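Local coordinates for protein arginyl-trna synthetase (Thermus thermophilus, PDB 1IQ0) that probably attaches L-arginine to its cognate tRNA(Arg) at the expense of ATP, acting as a monomeric class I aminoacyl-tRNA synthetase, at residues L123-A131 / I442-K453; L528-W539 / L573-L584. All coordinates share one frame; numbering follows the deposited sequence.

Both contacts are buried, yet they differ in chemistry as their places in the fold differ. Contact 1, centred about 7 Å from the centre of the chain, joins helix 120-138 of the catalytic domain to the end of helix 430-448 and the loop after it; around a small apolar crossing it sets two arginines, and its last residues reach solvent. Contact 2, about 16 Å from the chain centre, pairs two helices of the anticodon-binding domain almost wholly through leucines. No helix is common to both, but they abut: F444 on helix 430-448 packs against A529 and L533 of contact 2, and R443 NH1 comes within 2.7 Å of L584 O.

Contact 1 (L123-A131 / I442-K453)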
loop_
_atom_site.group_PDB
_atom_site.type_symbol
_atom_site.label_atom_id
_atom_site.label_comp_id
_atom_site.label_asym_id
_atom_site.label_seq_id
_atom_site.Cartn_x
_atom_site.Cartn_y
_atom_site.Cartn_z
ATOM N N LEU A 123 -12.548 -0.614 -1.704
ATOM C CA LEU A 123 -11.771 -1.750 -1.214
ATOM C C LEU A 123 -10.301 -1.671 -1.587
ATOM O O LEU A 123 -9.432 -1.755 -0.724
ATOM C CB LEU A 123 -12.333 -3.059 -1.766
ATOM C CG LEU A 123 -12.920 -4.059 -0.777
ATOM C CD1 LEU A 123 -13.346 -5.290 -1.549
ATOM C CD2 LEU A 123 -11.899 -4.414 0.287
ATOM N N ARG A 124 -10.028 -1.535 -2.877
ATOM C CA ARG A 124 -8.655 -1.462 -3.345
ATOM C C ARG A 124 -7.899 -0.285 -2.719
ATOM O O ARG A 124 -6.732 -0.422 -2.339
ATOM C CB ARG A 124 -8.603 -1.358 -4.873
ATOM C CG ARG A 124 -7.210 -1.017 -5.372
ATOM C CD ARG A 124 -6.613 -2.034 -6.316
ATOM N NE ARG A 124 -7.130 -1.919 -7.669
ATOM C CZ ARG A 124 -6.502 -2.369 -8.754
ATOM N NH1 ARG A 124 -5.322 -2.958 -8.657
ATOM N NH2 ARG A 124 -7.074 -2.253 -9.943
ATOM N N ASN A 125 -8.571 0.861 -2.616
ATOM C CA ASN A 125 -7.975 2.067 -2.045
ATOM C C ASN A 125 -7.424 1.752 -0.664
ATOM O O ASN A 125 -6.250 1.982 -0.387
ATOM C CB ASN A 125 -9.035 3.178 -1.941
ATOM C CG ASN A 125 -8.472 4.491 -1.406
ATOM O OD1 ASN A 125 -8.630 5.547 -2.030
ATOM N ND2 ASN A 125 -7.818 4.433 -0.249
ATOM N N ILE A 126 -8.288 1.226 0.194
ATOM C CA ILE A 126 -7.923 0.886 1.559
ATOM C C ILE A 126 -6.814 -0.169 1.616
ATOM O O ILE A 126 -5.822 0.000 2.329
ATOM C CB ILE A 126 -9.162 0.372 2.336
ATOM C CG1 ILE A 126 -10.258 1.442 2.308
ATOM C CG2 ILE A 126 -8.782 0.023 3.774
ATOM C CD1 ILE A 126 -11.504 1.088 3.091
ATOM N N ALA A 127 -6.984 -1.247 0.856
ATOM C CA ALA A 127 -6.003 -2.329 0.833
ATOM C C ALA A 127 -4.626 -1.854 0.374
ATOM O O ALA A 127 -3.619 -2.157 1.011
ATOM C CB ALA A 127 -6.494 -3.470 -0.073
ATOM N N LEU A 128 -4.594 -1.111 -0.728
ATOM C CA LEU A 128 -3.354 -0.588 -1.300
ATOM C C LEU A 128 -2.672 0.410 -0.363
ATOM O O LEU A 128 -1.459 0.345 -0.141
ATOM C CB LEU A 128 -3.646 0.122 -2.624
ATOM C CG LEU A 128 -2.846 -0.248 -3.873
ATOM C CD1 LEU A 128 -3.229 0.725 -4.981
ATOM C CD2 LEU A 128 -1.340 -0.203 -3.607
ATOM N N GLY A 129 -3.462 1.340 0.169
ATOM C CA GLY A 129 -2.927 2.351 1.062
ATOM C C GLY A 129 -2.370 1.795 2.357
ATOM O O GLY A 129 -1.266 2.156 2.774
ATOM N N ASP A 130 -3.135 0.921 3.002
ATOM C CA ASP A 130 -2.703 0.319 4.254
ATOM C C ASP A 130 -1.435 -0.513 4.033
ATOM O O ASP A 130 -0.496 -0.453 4.825
ATOM C CB ASP A 130 -3.811 -0.575 4.825
ATOM C CG ASP A 130 -3.397 -1.249 6.109
ATOM O OD1 ASP A 130 -3.193 -0.532 7.116
ATOM O OD2 ASP A 130 -3.255 -2.487 6.117
ATOM N N ALA A 131 -1.416 -1.278 2.948
ATOM C CA ALA A 131 -0.268 -2.119 2.634
ATOM C C ALA A 131 1.004 -1.300 2.410
ATOM O O ALA A 131 2.049 -1.607 2.983
ATOM C CB ALA A 131 -0.567 -2.986 1.403
ATOM N N ILE A 442 -9.452 -11.284 0.514
ATOM C CA ILE A 442 -9.752 -9.919 0.100
ATOM C C ILE A 442 -8.519 -9.008 0.049
ATOM O O ILE A 442 -8.238 -8.397 -0.990
ATOM C CB ILE A 442 -10.839 -9.314 1.031
ATOM C CG1 ILE A 442 -12.145 -10.088 0.828
ATOM C CG2 ILE A 442 -11.029 -7.819 0.735
ATOM C CD1 ILE A 442 -13.241 -9.735 1.807
ATOM N N ARG A 443 -7.774 -8.924 1.148
ATOM C CA ARG A 443 -6.579 -8.077 1.177
ATOM C C ARG A 443 -5.542 -8.480 0.140
ATOM O O ARG A 443 -4.898 -7.618 -0.470
ATOM C CB ARG A 443 -5.933 -8.085 2.566
ATOM C CG ARG A 443 -6.740 -7.364 3.626
ATOM C CD ARG A 443 -6.999 -5.909 3.252
ATOM N NE ARG A 443 -6.033 -4.968 3.820
ATOM C CZ ARG A 443 -4.820 -4.741 3.338
ATOM N NH1 ARG A 443 -4.385 -5.393 2.253
ATOM N NH2 ARG A 443 -4.043 -3.848 3.932
ATOM N N PHE A 444 -5.376 -9.781 -0.084
ATOM C CA PHE A 444 -4.391 -10.230 -1.069
ATOM C C PHE A 444 -4.849 -9.938 -2.491
ATOM O O PHE A 444 -4.062 -9.507 -3.329
ATOM C CB PHE A 444 -4.104 -11.733 -0.938
ATOM C CG PHE A 444 -2.856 -12.160 -1.661
ATOM C CD1 PHE A 444 -1.610 -12.000 -1.069
ATOM C CD2 PHE A 444 -2.920 -12.650 -2.962
ATOM C CE1 PHE A 444 -0.440 -12.319 -1.762
ATOM C CE2 PHE A 444 -1.762 -12.970 -3.664
ATOM C CZ PHE A 444 -0.519 -12.803 -3.062
ATOM N N SER A 445 -6.122 -10.189 -2.772
ATOM C CA SER A 445 -6.664 -9.924 -4.103
ATOM C C SER A 445 -6.519 -8.439 -4.479
ATOM O O SER A 445 -6.103 -8.096 -5.583
ATOM C CB SER A 445 -8.143 -10.313 -4.148
ATOM O OG SER A 445 -8.745 -9.882 -5.359
ATOM N N MET A 446 -6.870 -7.561 -3.552
ATOM C CA MET A 446 -6.796 -6.120 -3.791
ATOM C C MET A 446 -5.396 -5.574 -4.050
ATOM O O MET A 446 -5.243 -4.492 -4.621
ATOM C CB MET A 446 -7.416 -5.372 -2.610
ATOM C CG MET A 446 -8.932 -5.526 -2.504
ATOM S SD MET A 446 -9.723 -4.959 -4.036
ATOM C CE MET A 446 -9.971 -6.551 -4.882
ATOM N N VAL A 447 -4.366 -6.322 -3.670
ATOM C CA VAL A 447 -3.018 -5.811 -3.855
ATOM C C VAL A 447 -2.040 -6.627 -4.718
ATOM O O VAL A 447 -0.950 -6.153 -5.035
ATOM C CB VAL A 447 -2.389 -5.533 -2.454
ATOM C CG1 VAL A 447 -1.865 -6.830 -1.826
ATOM C CG2 VAL A 447 -1.313 -4.503 -2.575
ATOM N N LYS A 448 -2.410 -7.838 -5.124
ATOM C CA LYS A 448 -1.491 -8.633 -5.940
ATOM C C LYS A 448 -1.360 -8.136 -7.387
ATOM O O LYS A 448 -0.353 -8.392 -8.053
ATOM C CB LYS A 448 -1.923 -10.097 -5.960
ATOM C CG LYS A 448 -3.073 -10.393 -6.893
ATOM C CD LYS A 448 -3.260 -11.897 -7.073
ATOM C CE LYS A 448 -4.400 -12.200 -8.032
ATOM N NZ LYS A 448 -4.660 -13.661 -8.162
ATOM N N THR A 449 -2.374 -7.420 -7.864
ATOM C CA THR A 449 -2.395 -6.910 -9.236
ATOM C C THR A 449 -1.930 -5.458 -9.340
ATOM O O THR A 449 -2.399 -4.602 -8.594
ATOM C CB THR A 449 -3.821 -7.006 -9.813
ATOM O OG1 THR A 449 -4.252 -8.373 -9.795
ATOM C CG2 THR A 449 -3.869 -6.468 -11.235
ATOM N N GLU A 450 -1.012 -5.191 -10.266
ATOM C CA GLU A 450 -0.498 -3.838 -10.487
ATOM C C GLU A 450 -1.672 -2.875 -10.478
ATOM O O GLU A 450 -2.689 -3.133 -11.117
ATOM C CB GLU A 450 0.193 -3.737 -11.846
ATOM C CG GLU A 450 1.232 -4.799 -12.118
ATOM C CD GLU A 450 1.851 -4.647 -13.495
ATOM O OE1 GLU A 450 2.546 -5.583 -13.939
ATOM O OE2 GLU A 450 1.642 -3.586 -14.126
ATOM N N PRO A 451 -1.539 -1.744 -9.769
ATOM C CA PRO A 451 -2.573 -0.707 -9.645
ATOM C C PRO A 451 -3.167 -0.237 -10.980
ATOM O O PRO A 451 -4.361 0.045 -11.074
ATOM C CB PRO A 451 -1.841 0.424 -8.917
ATOM C CG PRO A 451 -0.787 -0.296 -8.131
ATOM C CD PRO A 451 -0.287 -1.305 -9.125
ATOM N N LYS A 452 -2.326 -0.150 -12.001
ATOM C CA LYS A 452 -2.756 0.293 -13.327
ATOM C C LYS A 452 -3.676 -0.709 -14.020
ATOM O O LYS A 452 -4.359 -0.372 -14.989
ATOM C CB LYS A 452 -1.523 0.553 -14.198
ATOM C CG LYS A 452 -0.656 1.703 -13.695
ATOM C CD LYS A 452 0.830 1.345 -13.645
ATOM C CE LYS A 452 1.170 0.436 -12.464
ATOM N NZ LYS A 452 0.542 -0.905 -12.565
ATOM N N LYS A 453 -3.689 -1.943 -13.526
ATOM C CA LYS A 453 -4.532 -2.981 -14.105
ATOM C C LYS A 453 -5.829 -3.130 -13.327
ATOM O O LYS A 453 -5.863 -2.962 -12.111
ATOM C CB LYS A 453 -3.795 -4.324 -14.137
ATOM C CG LYS A 453 -2.750 -4.442 -15.239
ATOM C CD LYS A 453 -2.017 -5.781 -15.158
ATOM C CE LYS A 453 -1.336 -6.142 -16.473
ATOM N NZ LYS A 453 -0.381 -5.110 -16.955
#
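A127 and M446 mark the tightest point, where helix 120-138 passes helix 430-448 almost at right angles (85°). Their CB atoms are 3.3 Å apart, closer than ordinary van der Waals contact, and the small alanine lets the local axes approach to 8.6 Å. Bent at chi2, M446 brings SD to 3.6 Å from R124 N and against CB of L123. Beside it, L123 CD2 meets I442 CG2 at 3.5 Å, the two side chains crossing squarely.

An arginine flanks this crossing on each helix. R443 lays one guanidinium face over CA of A127, while its NH2 reaches D130 OD2 at 2.7 Å; the two planes stand nearly perpendicular, and the hydrogen bond within this salt bridge is weak and bent. D130 also pairs with R134 and R233. R124 extends the other way: with CG anti to its own nitrogen (chi1 169°) and two further bends, it passes M446 O to enter the turn at 450-453. There NH2 donates to K453 O at 2.6 Å and 174°, within both the guanidinium and the carbonyl plane. T449 O and E450 O lie near the guanidinium edge, and P451 O over a face.

Away from the crossing the fit slackens. L128 CD1 merely rests against P451 CG at 4.1 Å, and A131 CB against V447 CG2 at 4.3 Å. The chain then surfaces at K452 and K453, whose amines gather loosely round E450.

Helix 120-138 begins within the predicted HIGH signature of the class I catalytic domain, and the crossing involves the helix that leads out of that motif. Chemically, R443 pairs with the D130 carboxylate and also lies against backbone carbonyls (L584 O and, weakly, L230 O), whereas the R124 guanidinium is ringed here by backbone carbonyls, whose dipoles would probably stabilise its charge.

Contact 2 (L528-W539 / L573-L584); sequences LAQYLLDLAASW and LQRTLATGLDLL
L573 inserts its forked end between W539 and L535. CD2 sits over a face of the indole, 3.6 Å from the centroid of the five-membered ring in a CH-pi contact, and approaches W539 CD2 to 3.3 Å, while CD1 settles between L535 CG and W539 CB. L535 is the next bump along. A chi1 of -175° swings its isopropyl end away from the backbone N and into the hollow between L573, T576 and L577, where its CD2 lies 3.6 Å from T576 CG2 and 3.7 Å from L577 CD2. Replacing L535 by an alanine would probably open a gap between L573 and T576 and leave the L573 methyls freer to shift against the indole.

The two helices run antiparallel, 152° between their directions and 10.1 Å apart at closest approach, as neighbours in the mainly helical DALR anticodon-binding domain. Midway, L532 packs as a knob into a hole formed by L577, G580, L581 and L584. The bare backbone of G580 is its floor: L532 CD1 comes to 3.6 Å from G580 C, and a side chain there would collide with L532 CD2. At the far end L528 drops its CD1 into the corner between G580 O, L583 CB and L584 CD2, the last at 3.6 Å. L584 in turn spreads its other methyl, CD1, between L532 CD1 and the backbone of A529.

Along one flank the hydroxyls bond elsewhere, Y531 OH to D508 O and T576 OG1 to S572 O, leaving the threonine methyl to meet L535.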
loop_
_atom_site.group_PDB
_atom_site.type_symbol
_atom_site.label_atom_id
_atom_site.label_comp_id
_atom_site.label_asym_id
_atom_site.label_seq_id
_atom_site.Cartn_x
_atom_site.Cartn_y
_atom_site.Cartn_z
ATOM N N LEU A 528 5.609 -7.290 -3.438
ATOM C CA LEU A 528 5.746 -8.112 -2.244
ATOM C C LEU A 528 4.758 -9.266 -2.355
ATOM O O LEU A 528 5.078 -10.407 -2.033
ATOM C CB LEU A 528 5.422 -7.307 -0.986
ATOM C CG LEU A 528 6.049 -7.745 0.347
ATOM C CD1 LEU A 528 5.046 -7.495 1.453
ATOM C CD2 LEU A 528 6.461 -9.207 0.328
ATOM N N ALA A 529 3.550 -8.949 -2.810
ATOM C CA ALA A 529 2.509 -9.945 -2.969
ATOM C C ALA A 529 3.000 -11.049 -3.890
ATOM O O ALA A 529 2.859 -12.227 -3.581
ATOM C CB ALA A 529 1.247 -9.299 -3.545
ATOM N N GLN A 530 3.587 -10.660 -5.017
ATOM C CA GLN A 530 4.092 -11.627 -5.979
ATOM C C GLN A 530 5.231 -12.450 -5.368
ATOM O O GLN A 530 5.319 -13.653 -5.593
ATOM C CB GLN A 530 4.567 -10.914 -7.247
ATOM C CG GLN A 530 5.036 -11.845 -8.357
ATOM C CD GLN A 530 3.988 -12.881 -8.735
ATOM O OE1 GLN A 530 2.846 -12.540 -9.062
ATOM N NE2 GLN A 530 4.371 -14.155 -8.686
ATOM N N TYR A 531 6.102 -11.810 -4.594
ATOM C CA TYR A 531 7.189 -12.545 -3.959
ATOM C C TYR A 531 6.632 -13.631 -3.034
ATOM O O TYR A 531 7.169 -14.738 -2.966
ATOM C CB TYR A 531 8.080 -11.626 -3.115
ATOM C CG TYR A 531 9.036 -12.413 -2.243
ATOM C CD1 TYR A 531 10.142 -13.066 -2.797
ATOM C CD2 TYR A 531 8.799 -12.573 -0.875
ATOM C CE1 TYR A 531 10.988 -13.863 -2.009
ATOM C CE2 TYR A 531 9.640 -13.371 -0.077
ATOM C CZ TYR A 531 10.731 -14.012 -0.657
ATOM O OH TYR A 531 11.563 -14.805 0.110
ATOM N N LEU A 532 5.565 -13.303 -2.313
ATOM C CA LEU A 532 4.967 -14.256 -1.387
ATOM C C LEU A 532 4.368 -15.455 -2.113
ATOM O O LEU A 532 4.412 -16.571 -1.606
ATOM C CB LEU A 532 3.911 -13.567 -0.520
ATOM C CG LEU A 532 4.462 -12.516 0.455
ATOM C CD1 LEU A 532 3.316 -11.950 1.288
ATOM C CD2 LEU A 532 5.518 -13.140 1.365
ATOM N N LEU A 533 3.806 -15.224 -3.296
ATOM C CA LEU A 533 3.246 -16.312 -4.086
ATOM C C LEU A 533 4.396 -17.228 -4.493
ATOM O O LEU A 533 4.300 -18.451 -4.369
ATOM C CB LEU A 533 2.551 -15.776 -5.343
ATOM C CG LEU A 533 1.140 -15.213 -5.148
ATOM C CD1 LEU A 533 0.600 -14.670 -6.467
ATOM C CD2 LEU A 533 0.230 -16.318 -4.629
ATOM N N ASP A 534 5.485 -16.627 -4.972
ATOM C CA ASP A 534 6.652 -17.392 -5.389
ATOM C C ASP A 534 7.271 -18.183 -4.234
ATOM O O ASP A 534 7.666 -19.334 -4.406
ATOM C CB ASP A 534 7.714 -16.469 -5.995
ATOM C CG ASP A 534 7.242 -15.785 -7.272
ATOM O OD1 ASP A 534 6.352 -16.331 -7.955
ATOM O OD2 ASP A 534 7.775 -14.710 -7.608
ATOM N N LEU A 535 7.361 -17.568 -3.059
ATOM C CA LEU A 535 7.951 -18.245 -1.916
ATOM C C LEU A 535 7.058 -19.397 -1.461
ATOM O O LEU A 535 7.547 -20.474 -1.117
ATOM C CB LEU A 535 8.175 -17.272 -0.759
ATOM C CG LEU A 535 8.904 -17.894 0.442
ATOM C CD1 LEU A 535 10.296 -18.412 0.008
ATOM C CD2 LEU A 535 9.040 -16.859 1.543
ATOM N N ALA A 536 5.749 -19.169 -1.466
ATOM C CA ALA A 536 4.813 -20.202 -1.061
ATOM C C ALA A 536 4.884 -21.359 -2.056
ATOM O O ALA A 536 4.767 -22.525 -1.670
ATOM C CB ALA A 536 3.402 -19.638 -0.992
ATOM N N ALA A 537 5.089 -21.037 -3.330
ATOM C CA ALA A 537 5.194 -22.061 -4.370
ATOM C C ALA A 537 6.475 -22.867 -4.161
ATOM O O ALA A 537 6.496 -24.087 -4.350
ATOM C CB ALA A 537 5.209 -21.415 -5.765
ATOM N N SER A 538 7.546 -22.168 -3.789
ATOM C CA SER A 538 8.841 -22.797 -3.541
ATOM C C SER A 538 8.739 -23.712 -2.318
ATOM O O SER A 538 9.284 -24.814 -2.305
ATOM C CB SER A 538 9.901 -21.719 -3.304
ATOM O OG SER A 538 11.163 -22.289 -3.013
ATOM N N TRP A 539 8.046 -23.245 -1.287
ATOM C CA TRP A 539 7.863 -24.044 -0.084
ATOM C C TRP A 539 7.057 -25.311 -0.398
ATOM O O TRP A 539 7.403 -26.397 0.050
ATOM C CB TRP A 539 7.148 -23.226 0.992
ATOM C CG TRP A 539 6.499 -24.060 2.046
ATOM C CD1 TRP A 539 5.157 -24.230 2.244
ATOM C CD2 TRP A 539 7.155 -24.874 3.025
ATOM N NE1 TRP A 539 4.935 -25.100 3.285
ATOM C CE2 TRP A 539 6.144 -25.512 3.783
ATOM C CE3 TRP A 539 8.495 -25.128 3.335
ATOM C CZ2 TRP A 539 6.435 -26.391 4.835
ATOM C CZ3 TRP A 539 8.785 -26.006 4.386
ATOM C CH2 TRP A 539 7.756 -26.624 5.119
ATOM N N LEU A 573 11.198 -19.892 6.882
ATOM C CA LEU A 573 10.135 -19.745 5.893
ATOM C C LEU A 573 8.808 -19.318 6.524
ATOM O O LEU A 573 8.114 -18.463 5.980
ATOM C CB LEU A 573 9.900 -21.047 5.119
ATOM C CG LEU A 573 8.637 -20.811 4.278
ATOM C CD1 LEU A 573 9.005 -20.584 2.833
ATOM C CD2 LEU A 573 7.666 -21.945 4.458
ATOM N N GLN A 574 8.446 -19.926 7.654
ATOM C CA GLN A 574 7.193 -19.580 8.317
ATOM C C GLN A 574 7.242 -18.137 8.817
ATOM O O GLN A 574 6.262 -17.407 8.716
ATOM C CB GLN A 574 6.912 -20.529 9.485
ATOM C CG GLN A 574 7.700 -20.233 10.737
ATOM C CD GLN A 574 6.873 -19.561 11.812
ATOM O OE1 GLN A 574 5.881 -18.888 11.528
ATOM N NE2 GLN A 574 7.293 -19.724 13.059
ATOM N N ARG A 575 8.383 -17.734 9.367
ATOM C CA ARG A 575 8.541 -16.372 9.853
ATOM C C ARG A 575 8.476 -15.374 8.692
ATOM O O ARG A 575 7.876 -14.313 8.815
ATOM C CB ARG A 575 9.873 -16.218 10.587
ATOM C CG ARG A 575 9.894 -16.817 11.983
ATOM C CD ARG A 575 11.287 -16.697 12.575
ATOM N NE ARG A 575 11.346 -17.148 13.963
ATOM C CZ ARG A 575 12.458 -17.160 14.691
ATOM N NH1 ARG A 575 13.604 -16.749 14.159
ATOM N NH2 ARG A 575 12.425 -17.573 15.951
ATOM N N THR A 576 9.082 -15.726 7.564
ATOM C CA THR A 576 9.077 -14.840 6.402
ATOM C C THR A 576 7.669 -14.685 5.824
ATOM O O THR A 576 7.271 -13.587 5.428
ATOM C CB THR A 576 10.035 -15.359 5.309
ATOM O OG1 THR A 576 11.370 -15.371 5.830
ATOM C CG2 THR A 576 9.987 -14.466 4.075
ATOM N N LEU A 577 6.914 -15.778 5.773
ATOM C CA LEU A 577 5.556 -15.694 5.261
ATOM C C LEU A 577 4.661 -14.921 6.235
ATOM O O LEU A 577 3.812 -14.137 5.809
ATOM C CB LEU A 577 4.984 -17.088 5.018
ATOM C CG LEU A 577 5.610 -17.864 3.862
ATOM C CD1 LEU A 577 4.881 -19.186 3.705
ATOM C CD2 LEU A 577 5.518 -17.038 2.561
ATOM N N ALA A 578 4.859 -15.132 7.538
ATOM C CA ALA A 578 4.062 -14.440 8.557
ATOM C C ALA A 578 4.311 -12.936 8.497
ATOM O O ALA A 578 3.375 -12.143 8.524
ATOM C CB ALA A 578 4.402 -14.970 9.966
ATOM N N THR A 579 5.582 -12.554 8.418
ATOM C CA THR A 579 5.965 -11.149 8.342
ATOM C C THR A 579 5.463 -10.524 7.041
ATOM O O THR A 579 4.853 -9.456 7.054
ATOM C CB THR A 579 7.498 -11.002 8.446
ATOM O OG1 THR A 579 7.912 -11.415 9.755
ATOM C CG2 THR A 579 7.933 -9.547 8.214
ATOM N N GLY A 580 5.711 -11.199 5.919
ATOM C CA GLY A 580 5.256 -10.695 4.633
ATOM C C GLY A 580 3.745 -10.502 4.605
ATOM O O GLY A 580 3.249 -9.454 4.200
ATOM N N LEU A 581 3.010 -11.515 5.043
ATOM C CA LEU A 581 1.551 -11.454 5.073
ATOM C C LEU A 581 1.065 -10.253 5.885
ATOM O O LEU A 581 0.149 -9.538 5.481
ATOM C CB LEU A 581 1.001 -12.749 5.674
ATOM C CG LEU A 581 0.230 -13.733 4.780
ATOM C CD1 LEU A 581 0.457 -13.465 3.304
ATOM C CD2 LEU A 581 0.643 -15.140 5.159
ATOM N N ASP A 582 1.700 -10.038 7.030
ATOM C CA ASP A 582 1.353 -8.941 7.914
ATOM C C ASP A 582 1.506 -7.573 7.245
ATOM O O ASP A 582 0.716 -6.664 7.494
ATOM C CB ASP A 582 2.222 -8.991 9.170
ATOM C CG ASP A 582 1.885 -7.881 10.147
ATOM O OD1 ASP A 582 0.793 -7.941 10.751
ATOM O OD2 ASP A 582 2.709 -6.948 10.304
ATOM N N LEU A 583 2.518 -7.429 6.396
ATOM C CA LEU A 583 2.750 -6.158 5.719
ATOM C C LEU A 583 1.659 -5.853 4.689
ATOM O O LEU A 583 1.548 -4.732 4.209
ATOM C CB LEU A 583 4.128 -6.158 5.053
ATOM C CG LEU A 583 5.320 -6.312 6.001
ATOM C CD1 LEU A 583 6.629 -6.257 5.201
ATOM C CD2 LEU A 583 5.284 -5.205 7.055
ATOM N N LEU A 584 0.859 -6.859 4.356
ATOM C CA LEU A 584 -0.239 -6.696 3.409
ATOM C C LEU A 584 -1.545 -6.749 4.205
ATOM O O LEU A 584 -2.628 -6.912 3.647
ATOM C CB LEU A 584 -0.218 -7.818 2.363
ATOM C CG LEU A 584 1.082 -8.035 1.566
ATOM C CD1 LEU A 584 0.837 -9.142 0.546
ATOM C CD2 LEU A 584 1.528 -6.751 0.854
#